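Local coordinates for protein acyl-coenzyme A oxidase 1 (Yarrowia lipolytica, PDB 5Y9D) that oxidises acyl-CoA esters to trans-2-enoyl-CoA with FAD as cofactor, reducing O2 to hydrogen peroxide in peroxisomal fatty acid beta-oxidation, at residues R88-L102 with D121-N133. Residues are numbered along the deposited sequence; the frame is centred on the assembly and turned at random.
Sequences RKQTMERVAALSPYL and DMSTRTRLSIHNN
R94 NH1 and D121 OD2 form a salt bridge, 3.0 Å apart, within the guanidinium plane but above that of the carboxylate. T124 OG1 donates to the same oxygen from the opposite face, while D121 OD1 accepts from T124 N at 3.3 Å, making D121 the N-cap; R94 NH2 makes a second salt bridge, to D79. In the other polar link R127 NH1 gives a bent bond (131°) to R88 O at 2.7 Å. CG of R127 is anti to the backbone N (chi1 -169°), which carries the chain across T91 and M92 to R88 O. M92 CG lies over one guanidinium face; D266 of the same chain forms a salt bridge with NE, and Y686 of the second subunit a hydrogen bond with NH2. Replacing R127 with alanine would probably leave D266 without its charge partner and R88 O without this donor, and open a gap beside M92.

Knobs-into-holes packing sets the fit of the two helices: T124 sits among T91, R94, V95 and L98, R127 among R88, T91, M92 and V95. T91 CG2 lies 3.5 Å from T124 CA, where the backbones come close. Further along, apolar contacts take over: L128 CD1 meets V95 CG1 at 3.9 Å and CD2 meets L98 CD1, before L102 CD2 rests against the N132 amide. Axes 9.0 Å apart crossing at -60° describe an oblique helix pair in the alpha-helical N-terminal domain of the acyl-CoA oxidase fold, whose I130 touches FAD.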
loop_
_atom_site.group_PDB
_atom_site.type_symbol
_atom_site.label_atom_id
_atom_site.label_comp_id
_atom_site.label_asym_id
_atom_site.label_seq_id
_atom_site.Cartn_x
_atom_site.Cartn_y
_atom_site.Cartn_z
ATOM N N ARG A 88 -6.321 -15.540 -16.577
ATOM C CA ARG A 88 -6.039 -15.155 -17.957
ATOM C C ARG A 88 -7.192 -15.583 -18.837
ATOM O O ARG A 88 -7.716 -14.787 -19.593
ATOM C CB ARG A 88 -4.758 -15.820 -18.452
ATOM C CG ARG A 88 -3.481 -15.155 -17.987
ATOM C CD ARG A 88 -3.299 -13.764 -18.535
ATOM N NE ARG A 88 -2.049 -13.148 -18.056
ATOM C CZ ARG A 88 -0.877 -13.254 -18.668
ATOM N NH1 ARG A 88 0.194 -12.666 -18.162
ATOM N NH2 ARG A 88 -0.749 -13.963 -19.786
ATOM N N LYS A 89 -7.601 -16.841 -18.655
ATOM C CA LYS A 89 -8.647 -17.457 -19.439
ATOM C C LYS A 89 -10.016 -16.874 -19.128
ATOM O O LYS A 89 -10.784 -16.567 -20.041
ATOM C CB LYS A 89 -8.637 -18.977 -19.217
ATOM C CG LYS A 89 -9.840 -19.686 -19.809
ATOM C CD LYS A 89 -9.699 -21.183 -19.718
ATOM C CE LYS A 89 -11.029 -21.864 -19.990
ATOM N NZ LYS A 89 -10.845 -22.994 -20.944
ATOM N N GLN A 90 -10.345 -16.718 -17.858
ATOM C CA GLN A 90 -11.687 -16.219 -17.543
ATOM C C GLN A 90 -11.882 -14.731 -17.854
ATOM O O GLN A 90 -12.977 -14.289 -18.137
ATOM C CB GLN A 90 -12.047 -16.516 -16.111
ATOM C CG GLN A 90 -11.365 -15.597 -15.116
ATOM C CD GLN A 90 -11.402 -16.149 -13.691
ATOM O OE1 GLN A 90 -11.850 -17.298 -13.453
ATOM N NE2 GLN A 90 -10.944 -15.330 -12.735
ATOM N N THR A 91 -10.815 -13.965 -17.821
ATOM C CA THR A 91 -10.853 -12.602 -18.290
ATOM C C THR A 91 -11.213 -12.578 -19.791
ATOM O O THR A 91 -12.000 -11.727 -20.237
ATOM C CB THR A 91 -9.513 -11.924 -18.021
ATOM O OG1 THR A 91 -9.199 -12.023 -16.621
ATOM C CG2 THR A 91 -9.533 -10.481 -18.425
ATOM N N MET A 92 -10.678 -13.524 -20.564
ATOM C CA MET A 92 -11.024 -13.589 -21.986
ATOM C C MET A 92 -12.477 -13.908 -22.209
ATOM O O MET A 92 -13.114 -13.275 -23.013
ATOM C CB MET A 92 -10.186 -14.607 -22.749
ATOM C CG MET A 92 -9.194 -13.958 -23.664
ATOM S SD MET A 92 -9.932 -12.841 -24.857
ATOM C CE MET A 92 -9.351 -11.255 -24.301
ATOM N N GLU A 93 -12.989 -14.912 -21.517
ATOM C CA GLU A 93 -14.429 -15.163 -21.539
ATOM C C GLU A 93 -15.238 -13.896 -21.147
ATOM O O GLU A 93 -16.250 -13.557 -21.807
ATOM C CB GLU A 93 -14.795 -16.297 -20.580
ATOM C CG GLU A 93 -14.186 -17.627 -20.930
ATOM C CD GLU A 93 -14.301 -18.642 -19.814
ATOM O OE1 GLU A 93 -14.527 -18.219 -18.652
ATOM O OE2 GLU A 93 -14.160 -19.866 -20.097
ATOM N N ARG A 94 -14.820 -13.220 -20.073
ATOM C CA ARG A 94 -15.558 -12.032 -19.613
ATOM C C ARG A 94 -15.535 -10.917 -20.642
ATOM O O ARG A 94 -16.551 -10.316 -20.928
ATOM C CB ARG A 94 -15.094 -11.572 -18.234
ATOM C CG ARG A 94 -15.428 -12.618 -17.175
ATOM C CD ARG A 94 -14.798 -12.334 -15.841
ATOM N NE ARG A 94 -14.834 -13.498 -14.966
ATOM C CZ ARG A 94 -14.364 -13.524 -13.722
ATOM N NH1 ARG A 94 -13.835 -12.438 -13.170
ATOM N NH2 ARG A 94 -14.423 -14.647 -13.022
ATOM N N VAL A 95 -14.389 -10.673 -21.241
ATOM C CA VAL A 95 -14.302 -9.729 -22.348
ATOM C C VAL A 95 -15.293 -10.091 -23.461
ATOM O O VAL A 95 -16.000 -9.227 -23.957
ATOM C CB VAL A 95 -12.859 -9.653 -22.932
ATOM C CG1 VAL A 95 -12.831 -8.816 -24.216
ATOM C CG2 VAL A 95 -11.916 -9.068 -21.920
ATOM N N ALA A 96 -15.356 -11.361 -23.834
ATOM C CA ALA A 96 -16.324 -11.804 -24.837
ATOM C C ALA A 96 -17.763 -11.463 -24.491
ATOM O O ALA A 96 -18.496 -10.963 -25.315
ATOM C CB ALA A 96 -16.181 -13.291 -25.086
ATOM N N ALA A 97 -18.145 -11.691 -23.242
ATOM C CA ALA A 97 -19.524 -11.502 -22.773
ATOM C C ALA A 97 -19.931 -10.041 -22.704
ATOM O O ALA A 97 -21.134 -9.749 -22.821
ATOM C CB ALA A 97 -19.705 -12.132 -21.405
ATOM N N LEU A 98 -18.954 -9.147 -22.503
ATOM C CA LEU A 98 -19.200 -7.701 -22.490
ATOM C C LEU A 98 -19.200 -7.086 -23.892
ATOM O O LEU A 98 -19.640 -5.957 -24.080
ATOM C CB LEU A 98 -18.152 -6.971 -21.630
ATOM C CG LEU A 98 -18.230 -7.263 -20.129
ATOM C CD1 LEU A 98 -16.932 -6.823 -19.466
ATOM C CD2 LEU A 98 -19.450 -6.582 -19.489
ATOM N N SER A 99 -18.761 -7.838 -24.888
ATOM C CA SER A 99 -18.585 -7.261 -26.213
ATOM C C SER A 99 -19.858 -6.798 -26.969
ATOM O O SER A 99 -19.794 -5.871 -27.749
ATOM C CB SER A 99 -17.726 -8.191 -27.081
ATOM O OG SER A 99 -18.501 -9.292 -27.447
ATOM N N PRO A 100 -21.025 -7.407 -26.730
ATOM C CA PRO A 100 -22.210 -6.814 -27.370
ATOM C C PRO A 100 -22.452 -5.338 -27.026
ATOM O O PRO A 100 -22.957 -4.556 -27.859
ATOM C CB PRO A 100 -23.356 -7.640 -26.813
ATOM C CG PRO A 100 -22.729 -8.911 -26.329
ATOM C CD PRO A 100 -21.385 -8.508 -25.822
ATOM N N TYR A 101 -22.099 -4.948 -25.817
ATOM C CA TYR A 101 -22.294 -3.559 -25.378
ATOM C C TYR A 101 -21.396 -2.510 -26.090
ATOM O O TYR A 101 -21.646 -1.312 -26.011
ATOM C CB TYR A 101 -22.136 -3.461 -23.836
ATOM C CG TYR A 101 -23.151 -4.277 -23.035
ATOM C CD1 TYR A 101 -24.518 -4.058 -23.173
ATOM C CD2 TYR A 101 -22.734 -5.258 -22.117
ATOM C CE1 TYR A 101 -25.456 -4.794 -22.431
ATOM C CE2 TYR A 101 -23.652 -5.993 -21.378
ATOM C CZ TYR A 101 -25.017 -5.758 -21.535
ATOM O OH TYR A 101 -25.935 -6.477 -20.803
ATOM N N LEU A 102 -20.365 -2.954 -26.800
ATOM C CA LEU A 102 -19.496 -2.039 -27.550
ATOM C C LEU A 102 -20.221 -1.448 -28.771
ATOM O O LEU A 102 -19.801 -0.426 -29.328
ATOM C CB LEU A 102 -18.242 -2.766 -28.027
ATOM C CG LEU A 102 -17.446 -3.481 -26.934
ATOM C CD1 LEU A 102 -16.555 -4.546 -27.544
ATOM C CD2 LEU A 102 -16.637 -2.488 -26.111
ATOM N N ASP A 121 -13.639 -6.344 -10.632
ATOM C CA ASP A 121 -12.841 -7.091 -11.606
ATOM C C ASP A 121 -11.980 -6.159 -12.446
ATOM O O ASP A 121 -12.292 -5.831 -13.573
ATOM C CB ASP A 121 -13.729 -7.945 -12.509
ATOM C CG ASP A 121 -12.920 -8.858 -13.413
ATOM O OD1 ASP A 121 -11.672 -8.818 -13.334
ATOM O OD2 ASP A 121 -13.507 -9.604 -14.221
ATOM N N MET A 122 -10.856 -5.759 -11.893
ATOM C CA MET A 122 -9.963 -4.920 -12.630
ATOM C C MET A 122 -9.305 -5.595 -13.841
ATOM O O MET A 122 -9.040 -4.903 -14.817
ATOM C CB MET A 122 -8.958 -4.264 -11.673
ATOM C CG MET A 122 -9.522 -2.943 -11.090
ATOM S SD MET A 122 -8.748 -2.285 -9.587
ATOM C CE MET A 122 -9.832 -2.847 -8.264
ATOM N N SER A 123 -9.088 -6.915 -13.837
ATOM C CA SER A 123 -8.405 -7.539 -14.961
ATOM C C SER A 123 -9.246 -7.418 -16.274
ATOM O O SER A 123 -8.729 -7.011 -17.318
ATOM C CB SER A 123 -8.032 -8.987 -14.629
ATOM O OG SER A 123 -6.954 -9.068 -13.673
ATOM N N THR A 124 -10.543 -7.718 -16.212
ATOM C CA THR A 124 -11.396 -7.655 -17.412
ATOM C C THR A 124 -11.585 -6.202 -17.837
ATOM O O THR A 124 -11.682 -5.875 -19.021
ATOM C CB THR A 124 -12.801 -8.206 -17.152
ATOM O OG1 THR A 124 -12.738 -9.574 -16.748
ATOM C CG2 THR A 124 -13.662 -8.069 -18.412
ATOM N N ARG A 125 -11.680 -5.325 -16.859
ATOM C CA ARG A 125 -11.834 -3.950 -17.178
ATOM C C ARG A 125 -10.635 -3.503 -18.029
ATOM O O ARG A 125 -10.808 -3.004 -19.115
ATOM C CB ARG A 125 -11.993 -3.151 -15.889
ATOM C CG ARG A 125 -12.371 -1.709 -16.102
ATOM C CD ARG A 125 -11.140 -0.807 -16.100
ATOM N NE ARG A 125 -11.540 0.540 -16.495
ATOM C CZ ARG A 125 -12.138 1.413 -15.697
ATOM N NH1 ARG A 125 -12.404 1.086 -14.454
ATOM N NH2 ARG A 125 -12.472 2.615 -16.160
ATOM N N THR A 126 -9.415 -3.781 -17.584
ATOM C CA THR A 126 -8.241 -3.380 -18.342
ATOM C C THR A 126 -8.139 -4.074 -19.707
ATOM O O THR A 126 -7.785 -3.430 -20.729
ATOM C CB THR A 126 -6.986 -3.680 -17.545
ATOM O OG1 THR A 126 -7.074 -3.005 -16.303
ATOM C CG2 THR A 126 -5.740 -3.209 -18.270
ATOM N N ARG A 127 -8.442 -5.379 -19.718
ATOM C CA ARG A 127 -8.257 -6.180 -20.918
ATOM C C ARG A 127 -9.251 -5.778 -22.013
ATOM O O ARG A 127 -8.987 -5.893 -23.198
ATOM C CB ARG A 127 -8.355 -7.673 -20.615
ATOM C CG ARG A 127 -7.895 -8.549 -21.778
ATOM C CD ARG A 127 -7.130 -9.740 -21.272
ATOM N NE ARG A 127 -6.829 -10.708 -22.309
ATOM C CZ ARG A 127 -6.722 -12.025 -22.111
ATOM N NH1 ARG A 127 -6.912 -12.576 -20.904
ATOM N NH2 ARG A 127 -6.418 -12.807 -23.138
ATOM N N LEU A 128 -10.391 -5.285 -21.612
ATOM C CA LEU A 128 -11.324 -4.754 -22.566
ATOM C C LEU A 128 -10.882 -3.357 -22.978
ATOM O O LEU A 128 -10.974 -2.941 -24.125
ATOM C CB LEU A 128 -12.692 -4.697 -21.911
ATOM C CG LEU A 128 -13.836 -4.228 -22.779
ATOM C CD1 LEU A 128 -13.890 -5.037 -24.054
ATOM C CD2 LEU A 128 -15.117 -4.377 -21.984
ATOM N N SER A 129 -10.409 -2.633 -21.996
ATOM C CA SER A 129 -10.182 -1.225 -22.120
ATOM C C SER A 129 -9.064 -0.903 -23.132
ATOM O O SER A 129 -9.215 0.006 -23.926
ATOM C CB SER A 129 -9.890 -0.687 -20.725
ATOM O OG SER A 129 -9.612 0.671 -20.749
ATOM N N ILE A 130 -7.980 -1.676 -23.154
ATOM C CA ILE A 130 -6.894 -1.412 -24.094
ATOM C C ILE A 130 -7.318 -1.369 -25.577
ATOM O O ILE A 130 -6.644 -0.767 -26.415
ATOM C CB ILE A 130 -5.697 -2.391 -23.915
ATOM C CG1 ILE A 130 -6.153 -3.850 -24.101
ATOM C CG2 ILE A 130 -4.997 -2.188 -22.551
ATOM C CD1 ILE A 130 -6.023 -4.332 -25.527
ATOM N N HIS A 131 -8.415 -2.011 -25.910
ATOM C CA HIS A 131 -8.880 -1.995 -27.288
ATOM C C HIS A 131 -9.882 -0.911 -27.484
ATOM O O HIS A 131 -9.744 -0.026 -28.333
ATOM C CB HIS A 131 -9.550 -3.311 -27.645
ATOM C CG HIS A 131 -10.431 -3.206 -28.828
ATOM N ND1 HIS A 131 -9.948 -3.279 -30.112
ATOM C CD2 HIS A 131 -11.763 -3.016 -28.934
ATOM C CE1 HIS A 131 -10.944 -3.147 -30.962
ATOM N NE2 HIS A 131 -12.059 -2.989 -30.273
ATOM N N ASN A 132 -10.914 -0.987 -26.665
ATOM C CA ASN A 132 -12.103 -0.185 -26.831
ATOM C C ASN A 132 -11.895 1.238 -26.317
ATOM O O ASN A 132 -12.462 2.143 -26.869
ATOM C CB ASN A 132 -13.253 -0.920 -26.174
ATOM C CG ASN A 132 -14.231 -0.013 -25.532
ATOM O OD1 ASN A 132 -14.197 0.194 -24.331
ATOM N ND2 ASN A 132 -15.119 0.528 -26.322
ATOM N N ASN A 133 -11.035 1.438 -25.321
ATOM C CA ASN A 133 -10.632 2.802 -24.853
ATOM C C ASN A 133 -9.356 3.282 -25.566
ATOM O O ASN A 133 -9.398 4.224 -26.331
ATOM C CB ASN A 133 -10.478 2.849 -23.291
ATOM C CG ASN A 133 -9.827 4.148 -22.758
ATOM O OD1 ASN A 133 -10.277 5.255 -23.057
ATOM N ND2 ASN A 133 -8.794 4.002 -21.907
#